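Local coordinates for protein putative solute-binding component of ABC transporter (Clostridium phytofermentans, PDB 4YS6) that probably binds carbohydrate for import by an ABC transporter and holds beta-D-glucopyranose in its cleft, at residues A[121-126]-A[295-300]; A[134-139]-A[176-181]; A[301-306]-A[313-318]. All coordinates share one frame; numbering follows the deposited sequence.

Interaction 1: A[121-126]-A[295-300]; sequences IAYDRL and RTLASQ. With BGC (beta-D-glucopyranose), chain D.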
loop_
_atom_site.group_PDB
_atom_site.type_symbol
_atom_site.label_atom_id
_atom_site.label_comp_id
_atom_site.label_asym_id
_atom_site.label_seq_id
_atom_site.Cartn_x
_atom_site.Cartn_y
_atom_site.Cartn_z
ATOM N N ILE A 121 -15.493 -7.513 -5.906
ATOM C CA ILE A 121 -15.058 -6.388 -5.085
ATOM C C ILE A 121 -13.546 -6.313 -5.202
ATOM O O ILE A 121 -12.838 -7.279 -4.916
ATOM C CB ILE A 121 -15.498 -6.549 -3.601
ATOM C CG1 ILE A 121 -17.024 -6.599 -3.492
ATOM C CG2 ILE A 121 -14.967 -5.415 -2.768
ATOM C CD1 ILE A 121 -17.531 -6.941 -2.124
ATOM N N ALA A 122 -13.055 -5.171 -5.661
ATOM C CA ALA A 122 -11.612 -4.898 -5.666
ATOM C C ALA A 122 -11.219 -4.525 -4.256
ATOM O O ALA A 122 -11.761 -3.571 -3.690
ATOM C CB ALA A 122 -11.276 -3.789 -6.598
ATOM N N TYR A 123 -10.283 -5.282 -3.692
ATOM C CA TYR A 123 -9.841 -5.123 -2.326
ATOM C C TYR A 123 -8.508 -4.393 -2.305
ATOM O O TYR A 123 -7.514 -4.926 -2.793
ATOM C CB TYR A 123 -9.680 -6.497 -1.641
ATOM C CG TYR A 123 -9.365 -6.412 -0.168
ATOM C CD1 TYR A 123 -8.073 -6.191 0.278
ATOM C CD2 TYR A 123 -10.367 -6.555 0.769
ATOM C CE1 TYR A 123 -7.793 -6.087 1.638
ATOM C CE2 TYR A 123 -10.114 -6.457 2.114
ATOM C CZ TYR A 123 -8.840 -6.228 2.552
ATOM O OH TYR A 123 -8.610 -6.144 3.903
ATOM N N ASP A 124 -8.530 -3.186 -1.735
ATOM C CA ASP A 124 -7.388 -2.299 -1.507
ATOM C C ASP A 124 -6.768 -1.713 -2.767
ATOM O O ASP A 124 -6.541 -0.488 -2.815
ATOM C CB ASP A 124 -6.295 -2.971 -0.700
ATOM C CG ASP A 124 -5.304 -1.959 -0.179
ATOM O OD1 ASP A 124 -5.550 -1.354 0.900
ATOM O OD2 ASP A 124 -4.326 -1.689 -0.900
ATOM N N ARG A 125 -6.489 -2.569 -3.747
ATOM C CA ARG A 125 -5.964 -2.171 -5.051
ATOM C C ARG A 125 -7.050 -2.192 -6.101
ATOM O O ARG A 125 -7.851 -3.117 -6.145
ATOM C CB ARG A 125 -4.853 -3.120 -5.485
ATOM C CG ARG A 125 -3.697 -3.152 -4.485
ATOM C CD ARG A 125 -2.798 -4.331 -4.774
ATOM N NE ARG A 125 -1.572 -4.283 -3.959
ATOM C CZ ARG A 125 -0.589 -5.181 -4.032
ATOM N NH1 ARG A 125 -0.684 -6.219 -4.837
ATOM N NH2 ARG A 125 0.501 -5.040 -3.293
ATOM N N LEU A 126 -7.086 -1.192 -6.961
ATOM C CA LEU A 126 -8.131 -1.140 -7.960
ATOM C C LEU A 126 -7.813 -2.081 -9.150
ATOM O O LEU A 126 -6.683 -2.150 -9.630
ATOM C CB LEU A 126 -8.335 0.301 -8.407
ATOM C CG LEU A 126 -9.512 0.569 -9.341
ATOM C CD1 LEU A 126 -10.835 0.178 -8.722
ATOM C CD2 LEU A 126 -9.516 2.031 -9.793
ATOM N N ARG A 295 -8.533 -4.493 9.843
ATOM C CA ARG A 295 -9.755 -5.048 10.393
ATOM C C ARG A 295 -10.946 -4.202 9.957
ATOM O O ARG A 295 -12.054 -4.712 9.719
ATOM C CB ARG A 295 -9.684 -5.095 11.914
ATOM C CG ARG A 295 -8.552 -5.897 12.454
ATOM C CD ARG A 295 -8.480 -5.723 13.954
ATOM N NE ARG A 295 -8.109 -4.345 14.280
ATOM C CZ ARG A 295 -7.856 -3.917 15.508
ATOM N NH1 ARG A 295 -7.945 -4.749 16.523
ATOM N NH2 ARG A 295 -7.520 -2.661 15.706
ATOM N N THR A 296 -10.714 -2.891 9.883
ATOM C CA THR A 296 -11.739 -1.937 9.475
ATOM C C THR A 296 -12.073 -2.087 8.012
ATOM O O THR A 296 -13.243 -2.055 7.619
ATOM C CB THR A 296 -11.277 -0.493 9.725
ATOM O OG1 THR A 296 -10.985 -0.345 11.116
ATOM C CG2 THR A 296 -12.358 0.505 9.326
ATOM N N LEU A 297 -11.034 -2.219 7.199
ATOM C CA LEU A 297 -11.232 -2.438 5.769
ATOM C C LEU A 297 -12.035 -3.720 5.555
ATOM O O LEU A 297 -13.012 -3.724 4.797
ATOM C CB LEU A 297 -9.893 -2.502 5.036
ATOM C CG LEU A 297 -9.956 -2.721 3.526
ATOM C CD1 LEU A 297 -10.826 -1.691 2.870
ATOM C CD2 LEU A 297 -8.537 -2.664 2.944
ATOM N N ALA A 298 -11.643 -4.802 6.229
ATOM C CA ALA A 298 -12.355 -6.068 6.109
ATOM C C ALA A 298 -13.811 -5.910 6.530
ATOM O O ALA A 298 -14.703 -6.445 5.870
ATOM C CB ALA A 298 -11.688 -7.155 6.913
ATOM N N SER A 299 -14.058 -5.158 7.597
ATOM C CA SER A 299 -15.420 -4.926 8.060
ATOM C C SER A 299 -16.266 -4.243 6.991
ATOM O O SER A 299 -17.427 -4.607 6.772
ATOM C CB SER A 299 -15.408 -4.083 9.345
ATOM O OG SER A 299 -16.746 -3.845 9.755
ATOM N N GLN A 300 -15.681 -3.272 6.304
ATOM C CA GLN A 300 -16.400 -2.532 5.281
ATOM C C GLN A 300 -16.690 -3.449 4.100
ATOM O O GLN A 300 -17.785 -3.409 3.522
ATOM C CB GLN A 300 -15.612 -1.309 4.833
ATOM C CG GLN A 300 -15.569 -0.223 5.868
ATOM C CD GLN A 300 -16.961 0.198 6.309
ATOM O OE1 GLN A 300 -17.344 0.012 7.462
ATOM N NE2 GLN A 300 -17.731 0.737 5.386
HETATM C C2 BGC D . -1.031 -1.316 -0.330
HETATM C C3 BGC D . 0.023 -1.006 0.683
HETATM C C4 BGC D . 1.080 -2.028 0.735
HETATM C C5 BGC D . 1.657 -2.326 -0.615
HETATM C C6 BGC D . 2.590 -3.518 -0.637
HETATM C C1 BGC D . -0.379 -1.448 -1.721
HETATM O O1 BGC D . -1.230 -1.741 -2.644
HETATM O O2 BGC D . -1.996 -0.272 -0.365
HETATM O O3 BGC D . -0.668 -0.887 1.984
HETATM O O4 BGC D . 2.197 -1.594 1.549
HETATM O O5 BGC D . 0.547 -2.617 -1.517
HETATM O O6 BGC D . 2.047 -4.629 0.058
#
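The phenol ring of Y123 receives the isobutyl end of L297 at a slant: CD2 of L297 lies 3.6 Å from CZ of Y123, while CG of L297 is 3.8 Å from that same ring carbon. Two further flat groups continue from this ring toward the sugar. The carboxylate of D124 has different neighbours at its two oxygens. OD1 borders the same methyl, with 3.8 Å between D124 OD1 and L297 CD2, and forms a salt bridge to R50; OD2 accepts a hydrogen bond from O2 of the glucose, 2.8 Å away. The guanidinium group of R125 meets the sugar along its edge. NE of R125 donates to O1 over 2.9 Å at an N-H...O angle of 160°, and NH2 donates to the ring oxygen O5 over 3.0 Å, nearly straight at 173°. Because the R125 chain runs extended from CG to NE, it delivers that edge side-on to the anomeric end of the ring, with two bonds that restrain the rotation of the group; NH1 is held by the carbonyl of S100. The Y123 hydroxyl is hydrogen-bonded to D54, and its contact with L297 is one of van der Waals packing. A298 adds its methyl near that hydroxyl, with 4.4 Å between A298 CB and Y123 OH.

The backbone explains why successive residues serve such different tasks. R125 N bonds back to Y123 O, closing a classic gamma turn around D124, so the chain passes directly from strand to pocket. Y123 is left packing on helix 294-309, whereas D124 and R125 address the ligand. Binding residues carried at the carboxyl end of a parallel strand, with a helix backing the sheet, are characteristic of the ligand cleft in type I periplasmic binding proteins, here holding glucose.

Interaction 2: A[134-139]-A[176-181]; sequences SYYATF and DNNARF. With BGC (beta-D-glucopyranose), chain D.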
loop_
_atom_site.group_PDB
_atom_site.type_symbol
_atom_site.label_atom_id
_atom_site.label_comp_id
_atom_site.label_asym_id
_atom_site.label_seq_id
_atom_site.Cartn_x
_atom_site.Cartn_y
_atom_site.Cartn_z
ATOM N N SER A 134 -17.456 -4.395 -9.431
ATOM C CA SER A 134 -18.689 -3.873 -8.856
ATOM C C SER A 134 -18.410 -2.708 -7.908
ATOM O O SER A 134 -19.049 -1.641 -7.980
ATOM C CB SER A 134 -19.434 -4.981 -8.091
ATOM O OG SER A 134 -19.626 -6.151 -8.900
ATOM N N TYR A 135 -17.476 -2.959 -6.999
ATOM C CA TYR A 135 -17.118 -2.052 -5.910
ATOM C C TYR A 135 -15.643 -2.110 -5.614
ATOM O O TYR A 135 -14.950 -3.061 -5.985
ATOM C CB TYR A 135 -17.895 -2.373 -4.617
ATOM C CG TYR A 135 -19.389 -2.221 -4.774
ATOM C CD1 TYR A 135 -20.006 -0.973 -4.691
ATOM C CD2 TYR A 135 -20.178 -3.323 -5.031
ATOM C CE1 TYR A 135 -21.364 -0.849 -4.893
ATOM C CE2 TYR A 135 -21.539 -3.200 -5.215
ATOM C CZ TYR A 135 -22.117 -1.976 -5.147
ATOM O OH TYR A 135 -23.466 -1.882 -5.332
ATOM N N TYR A 136 -15.175 -1.069 -4.929
ATOM C CA TYR A 136 -13.774 -0.914 -4.534
ATOM C C TYR A 136 -13.762 -0.482 -3.070
ATOM O O TYR A 136 -14.441 0.478 -2.695
ATOM C CB TYR A 136 -13.096 0.122 -5.421
ATOM C CG TYR A 136 -11.645 0.437 -5.144
ATOM C CD1 TYR A 136 -10.744 -0.546 -4.796
ATOM C CD2 TYR A 136 -11.179 1.745 -5.269
ATOM C CE1 TYR A 136 -9.398 -0.241 -4.589
ATOM C CE2 TYR A 136 -9.867 2.062 -5.064
ATOM C CZ TYR A 136 -8.977 1.093 -4.728
ATOM O OH TYR A 136 -7.656 1.460 -4.538
ATOM N N ALA A 137 -12.981 -1.189 -2.257
ATOM C CA ALA A 137 -12.782 -0.840 -0.856
ATOM C C ALA A 137 -11.318 -0.614 -0.623
ATOM O O ALA A 137 -10.509 -1.488 -0.916
ATOM C CB ALA A 137 -13.256 -1.924 0.031
ATOM N N THR A 138 -10.961 0.525 -0.054
ATOM C CA THR A 138 -9.544 0.835 0.128
ATOM C C THR A 138 -9.394 1.909 1.217
ATOM O O THR A 138 -10.382 2.314 1.836
ATOM C CB THR A 138 -8.937 1.283 -1.210
ATOM O OG1 THR A 138 -7.515 1.402 -1.093
ATOM C CG2 THR A 138 -9.542 2.609 -1.645
ATOM N N PHE A 139 -8.162 2.310 1.495
ATOM C CA PHE A 139 -7.904 3.508 2.280
ATOM C C PHE A 139 -7.753 4.669 1.313
ATOM O O PHE A 139 -7.645 4.485 0.096
ATOM C CB PHE A 139 -6.662 3.317 3.179
ATOM C CG PHE A 139 -6.901 2.339 4.277
ATOM C CD1 PHE A 139 -6.805 0.980 4.034
ATOM C CD2 PHE A 139 -7.272 2.765 5.536
ATOM C CE1 PHE A 139 -7.081 0.058 5.030
ATOM C CE2 PHE A 139 -7.536 1.826 6.534
ATOM C CZ PHE A 139 -7.457 0.490 6.264
ATOM N N ASP A 176 0.577 -1.776 -9.679
ATOM C CA ASP A 176 -0.329 -1.468 -8.557
ATOM C C ASP A 176 -0.827 -0.035 -8.679
ATOM O O ASP A 176 -0.064 0.908 -8.504
ATOM C CB ASP A 176 0.417 -1.669 -7.246
ATOM C CG ASP A 176 -0.427 -1.418 -6.015
ATOM O OD1 ASP A 176 -1.585 -0.987 -6.138
ATOM O OD2 ASP A 176 0.095 -1.640 -4.887
ATOM N N ASN A 177 -2.103 0.126 -9.006
ATOM C CA ASN A 177 -2.663 1.464 -9.191
ATOM C C ASN A 177 -2.476 2.313 -7.938
ATOM O O ASN A 177 -2.333 3.538 -8.031
ATOM C CB ASN A 177 -4.146 1.378 -9.576
ATOM C CG ASN A 177 -4.705 2.691 -10.071
ATOM O OD1 ASN A 177 -4.246 3.256 -11.076
ATOM N ND2 ASN A 177 -5.748 3.169 -9.402
ATOM N N ASN A 178 -2.448 1.692 -6.766
ATOM C CA ASN A 178 -2.204 2.470 -5.560
ATOM C C ASN A 178 -0.889 3.224 -5.554
ATOM O O ASN A 178 -0.800 4.311 -4.971
ATOM C CB ASN A 178 -2.227 1.611 -4.316
ATOM C CG ASN A 178 -3.594 1.030 -4.022
ATOM O OD1 ASN A 178 -4.594 1.338 -4.672
ATOM N ND2 ASN A 178 -3.644 0.219 -2.998
ATOM N N ALA A 179 0.133 2.657 -6.182
ATOM C CA ALA A 179 1.443 3.286 -6.163
ATOM C C ALA A 179 1.356 4.650 -6.838
ATOM O O ALA A 179 2.010 5.593 -6.408
ATOM C CB ALA A 179 2.488 2.401 -6.843
ATOM N N ARG A 180 0.533 4.758 -7.890
ATOM C CA ARG A 180 0.331 6.017 -8.602
ATOM C C ARG A 180 -0.243 7.075 -7.687
ATOM O O ARG A 180 0.139 8.235 -7.737
ATOM C CB ARG A 180 -0.620 5.849 -9.796
ATOM C CG ARG A 180 -0.116 4.965 -10.904
ATOM C CD ARG A 180 -0.925 5.214 -12.189
ATOM N NE ARG A 180 -2.378 5.062 -12.018
ATOM C CZ ARG A 180 -3.286 6.034 -12.156
ATOM N NH1 ARG A 180 -2.931 7.276 -12.460
ATOM N NH2 ARG A 180 -4.577 5.761 -11.991
ATOM N N PHE A 181 -1.172 6.652 -6.855
ATOM C CA PHE A 181 -1.793 7.548 -5.895
ATOM C C PHE A 181 -0.878 7.937 -4.737
ATOM O O PHE A 181 -0.887 9.106 -4.310
ATOM C CB PHE A 181 -3.074 6.914 -5.361
ATOM C CG PHE A 181 -4.222 7.073 -6.303
ATOM C CD1 PHE A 181 -4.270 6.359 -7.486
ATOM C CD2 PHE A 181 -5.238 7.976 -6.019
ATOM C CE1 PHE A 181 -5.305 6.540 -8.367
ATOM C CE2 PHE A 181 -6.282 8.151 -6.882
ATOM C CZ PHE A 181 -6.323 7.443 -8.059
HETATM C C2 BGC D . -1.031 -1.316 -0.330
HETATM C C3 BGC D . 0.023 -1.006 0.683
HETATM C C4 BGC D . 1.080 -2.028 0.735
HETATM C C5 BGC D . 1.657 -2.326 -0.615
HETATM C C6 BGC D . 2.590 -3.518 -0.637
HETATM C C1 BGC D . -0.379 -1.448 -1.721
HETATM O O1 BGC D . -1.230 -1.741 -2.644
HETATM O O2 BGC D . -1.996 -0.272 -0.365
HETATM O O3 BGC D . -0.668 -0.887 1.984
HETATM O O4 BGC D . 2.197 -1.594 1.549
HETATM O O5 BGC D . 0.547 -2.617 -1.517
HETATM O O6 BGC D . 2.047 -4.629 0.058
#
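N178 extends its amide between the glucose and the ring of Y136. CB of N178 stands 3.9 Å from O1 of the sugar, and CG of N178 is likewise 3.9 Å from that O1. CG lies anti to the carbonyl carbon (chi1 -66°), which turns the amide off helix 177-195, toward the sugar on one branch and Y136 on the other. OD1 comes to 3.1 Å from the hydroxyl OH of Y136, near the plane of that ring, although the ring and amide planes differ by 41°. ND2 is the binding end: it donates to O2 of the glucose at 3.1 Å with an angle of 142°, and more weakly to O1. It also bonds to the carbonyl oxygen of D124, which takes the hydroxyls of Y136 and T138 as well. One main-chain oxygen therefore collects three side chains.

D176 steadies this amide from the helix start. As N-cap, its OD1 accepts from N178 N at 2.9 Å, from above the carboxylate plane, while its OD2 takes O1 of the glucose at 2.6 Å and also W216. One turn on, R180 grips OD1 of N177 side-on, with NE and NH2 both directed to that one atom.

Y322 covers the contact from a loop, meeting Y136 edge-to-face and stacking on F181, and N141 of helix 141-155 touches Y136, N178 and F181. Strand 135-139 lies between strands 119-123 and 331-339 of the larger sheet, whereas helix 177-195 follows strand 165-170 of the smaller one, so the two lobes meet beside the sugar, as in a closed type I binding-protein cleft.

Interaction 3: A[301-306]-A[313-318]; sequences VVKMVD and EAPVND. With NA (sodium ion), chain H.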
loop_
_atom_site.group_PDB
_atom_site.type_symbol
_atom_site.label_atom_id
_atom_site.label_comp_id
_atom_site.label_asym_id
_atom_site.label_seq_id
_atom_site.Cartn_x
_atom_site.Cartn_y
_atom_site.Cartn_z
ATOM N N VAL A 301 -15.726 -4.298 3.756
ATOM C CA VAL A 301 -15.949 -5.235 2.657
ATOM C C VAL A 301 -17.063 -6.232 2.988
ATOM O O VAL A 301 -17.931 -6.522 2.135
ATOM C CB VAL A 301 -14.658 -5.953 2.296
ATOM C CG1 VAL A 301 -14.924 -7.126 1.334
ATOM C CG2 VAL A 301 -13.723 -4.956 1.675
ATOM N N VAL A 302 -17.103 -6.741 4.222
ATOM C CA VAL A 302 -18.164 -7.672 4.585
ATOM C C VAL A 302 -19.522 -6.974 4.544
ATOM O O VAL A 302 -20.501 -7.603 4.168
ATOM C CB VAL A 302 -17.903 -8.318 5.958
ATOM C CG1 VAL A 302 -19.087 -9.169 6.409
ATOM C CG2 VAL A 302 -16.633 -9.177 5.873
ATOM N N LYS A 303 -19.586 -5.686 4.887
ATOM C CA LYS A 303 -20.842 -4.935 4.706
ATOM C C LYS A 303 -21.279 -4.910 3.233
ATOM O O LYS A 303 -22.489 -4.995 2.919
ATOM C CB LYS A 303 -20.709 -3.500 5.217
ATOM C CG LYS A 303 -20.588 -3.418 6.720
ATOM C CD LYS A 303 -20.413 -1.981 7.129
ATOM C CE LYS A 303 -20.026 -1.859 8.587
ATOM N NZ LYS A 303 -19.758 -0.431 8.908
HETATM N N MSE A 304 -20.315 -4.769 2.328
HETATM C CA MSE A 304 -20.601 -4.806 0.883
HETATM C C MSE A 304 -21.078 -6.196 0.459
HETATM O O MSE A 304 -22.028 -6.321 -0.297
HETATM C CB MSE A 304 -19.375 -4.398 0.047
HETATM C CG MSE A 304 -18.937 -3.008 0.313
HETATM SE SE MSE A 304 -17.308 -2.786 -0.789
HETATM C CE MSE A 304 -17.248 -0.860 -0.815
ATOM N N VAL A 305 -20.429 -7.241 0.961
ATOM C CA VAL A 305 -20.821 -8.607 0.646
ATOM C C VAL A 305 -22.251 -8.873 1.113
ATOM O O VAL A 305 -23.091 -9.428 0.373
ATOM C CB VAL A 305 -19.846 -9.589 1.289
ATOM C CG1 VAL A 305 -20.332 -11.018 1.108
ATOM C CG2 VAL A 305 -18.477 -9.409 0.674
ATOM N N ASP A 306 -22.547 -8.452 2.339
ATOM C CA ASP A 306 -23.896 -8.595 2.865
ATOM C C ASP A 306 -24.927 -7.848 2.003
ATOM O O ASP A 306 -26.029 -8.349 1.751
ATOM C CB ASP A 306 -23.987 -8.057 4.293
ATOM C CG ASP A 306 -23.521 -9.048 5.342
ATOM O OD1 ASP A 306 -23.391 -10.257 5.061
ATOM O OD2 ASP A 306 -23.311 -8.599 6.487
ATOM N N GLU A 313 -27.920 -1.571 0.554
ATOM C CA GLU A 313 -26.993 -0.653 -0.077
ATOM C C GLU A 313 -25.576 -0.977 0.341
ATOM O O GLU A 313 -25.263 -0.958 1.538
ATOM C CB GLU A 313 -27.356 0.778 0.342
ATOM C CG GLU A 313 -26.463 1.863 -0.210
ATOM C CD GLU A 313 -26.816 2.251 -1.624
ATOM O OE1 GLU A 313 -27.516 1.474 -2.316
ATOM O OE2 GLU A 313 -26.379 3.340 -2.046
ATOM N N ALA A 314 -24.714 -1.240 -0.623
ATOM C CA ALA A 314 -23.304 -1.462 -0.317
ATOM C C ALA A 314 -22.707 -0.130 0.102
ATOM O O ALA A 314 -22.861 0.852 -0.618
ATOM C CB ALA A 314 -22.564 -2.033 -1.519
ATOM N N PRO A 315 -22.017 -0.084 1.251
ATOM C CA PRO A 315 -21.549 1.241 1.673
ATOM C C PRO A 315 -20.482 1.811 0.751
ATOM O O PRO A 315 -19.493 1.163 0.485
ATOM C CB PRO A 315 -20.962 0.988 3.069
ATOM C CG PRO A 315 -21.550 -0.323 3.511
ATOM C CD PRO A 315 -21.767 -1.118 2.272
ATOM N N VAL A 316 -20.705 3.029 0.284
ATOM C CA VAL A 316 -19.725 3.745 -0.510
ATOM C C VAL A 316 -19.684 5.189 -0.035
ATOM O O VAL A 316 -20.695 5.736 0.460
ATOM C CB VAL A 316 -20.036 3.664 -2.026
ATOM C CG1 VAL A 316 -20.139 2.214 -2.464
ATOM C CG2 VAL A 316 -21.276 4.377 -2.382
ATOM N N ASN A 317 -18.519 5.804 -0.149
ATOM C CA ASN A 317 -18.393 7.210 0.202
ATOM C C ASN A 317 -17.618 8.014 -0.831
ATOM O O ASN A 317 -17.332 9.184 -0.623
ATOM C CB ASN A 317 -17.781 7.366 1.602
ATOM C CG ASN A 317 -16.360 6.869 1.704
ATOM O OD1 ASN A 317 -15.723 6.502 0.710
ATOM N ND2 ASN A 317 -15.847 6.852 2.928
ATOM N N ASP A 318 -17.372 7.420 -1.996
ATOM C CA ASP A 318 -16.625 8.101 -3.045
ATOM C C ASP A 318 -16.941 7.430 -4.375
ATOM O O ASP A 318 -16.639 6.256 -4.560
ATOM C CB ASP A 318 -15.124 8.065 -2.784
ATOM C CG ASP A 318 -14.347 8.860 -3.811
ATOM O OD1 ASP A 318 -14.449 8.551 -5.019
ATOM O OD2 ASP A 318 -13.644 9.806 -3.418
HETATM NA NA NA H . -22.776 5.887 1.570
HETATM O O HOH W 1 -23.618 3.991 0.674
HETATM O O HOH W 2 -21.556 7.801 3.110
HETATM O O HOH W 3 -22.019 4.830 3.462
#
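The coil that follows helix 294-309, on its way to a sodium site, folds A314 and P315 back against K303 and M304, on the larger-sheet lobe of this type I periplasmic binding protein fold. The proline ring settles across the lysine stem: CG of P315 is 3.7 Å from CB of K303, and the two side chains cross at about a right angle. The extended lysine chain runs by the ring as far as CD before its end leads away, and its NZ is hydrogen-bonded to Q300 a turn earlier, so only the aliphatic part serves the contact.

M304, a selenomethionine, supplies the buried half. Its CG lies anti to the carbonyl carbon (chi1 -62°), which places that atom 4.2 Å from CB of A314 and 3.9 Å from CD of P315. Beyond CG the chain is extended, carrying the terminal methyl CE past the proline ring to the main chain, 3.3 Å from O of P315. The CG contacts are apolar, while the terminal methyl rests against a carbonyl oxygen. Y135 and Y332 extend the packing around the same side chain from the sheet.

Further along, the coil pairs with strand 331-339: N317 and D318 both face S331 in a classic beta bulge, and the amide oxygen of N317 is bonded to the backbone of L333. Just before the bulge, V316 turns its main chain to the sodium ion, which V316 O coordinates directly at 2.4 Å. Three waters complete the ligands seen there, water 1 at 2.3 Å from the sodium ion. That same water 1 accepts a hydrogen bond from V316 N at 3.1 Å.

How the interactions relate
Interactions 1 and 2 have their centres about 9 Å apart. Their strands, 119-123 and 135-139, are neighbours in one sheet, and D124 N and A137 O, 2.7 Å apart, form a probable hydrogen bond between them; the sugar itself is held by 121-126 and, from the other lobe, by 176-181. Interaction 3 touches no sugar. It lies about 10 Å from interaction 1 and about 15 Å from interaction 2, centre to centre, and continues helix 294-309 away from the pocket. Packing joins all three: I121 CD1 is 3.8 Å from M304 CB, and A137 CB is 3.5 Å from V301 CG2. A single helix thus packs at 295-300 against the strand that leads into the pocket and receives the returning chain at 301-306.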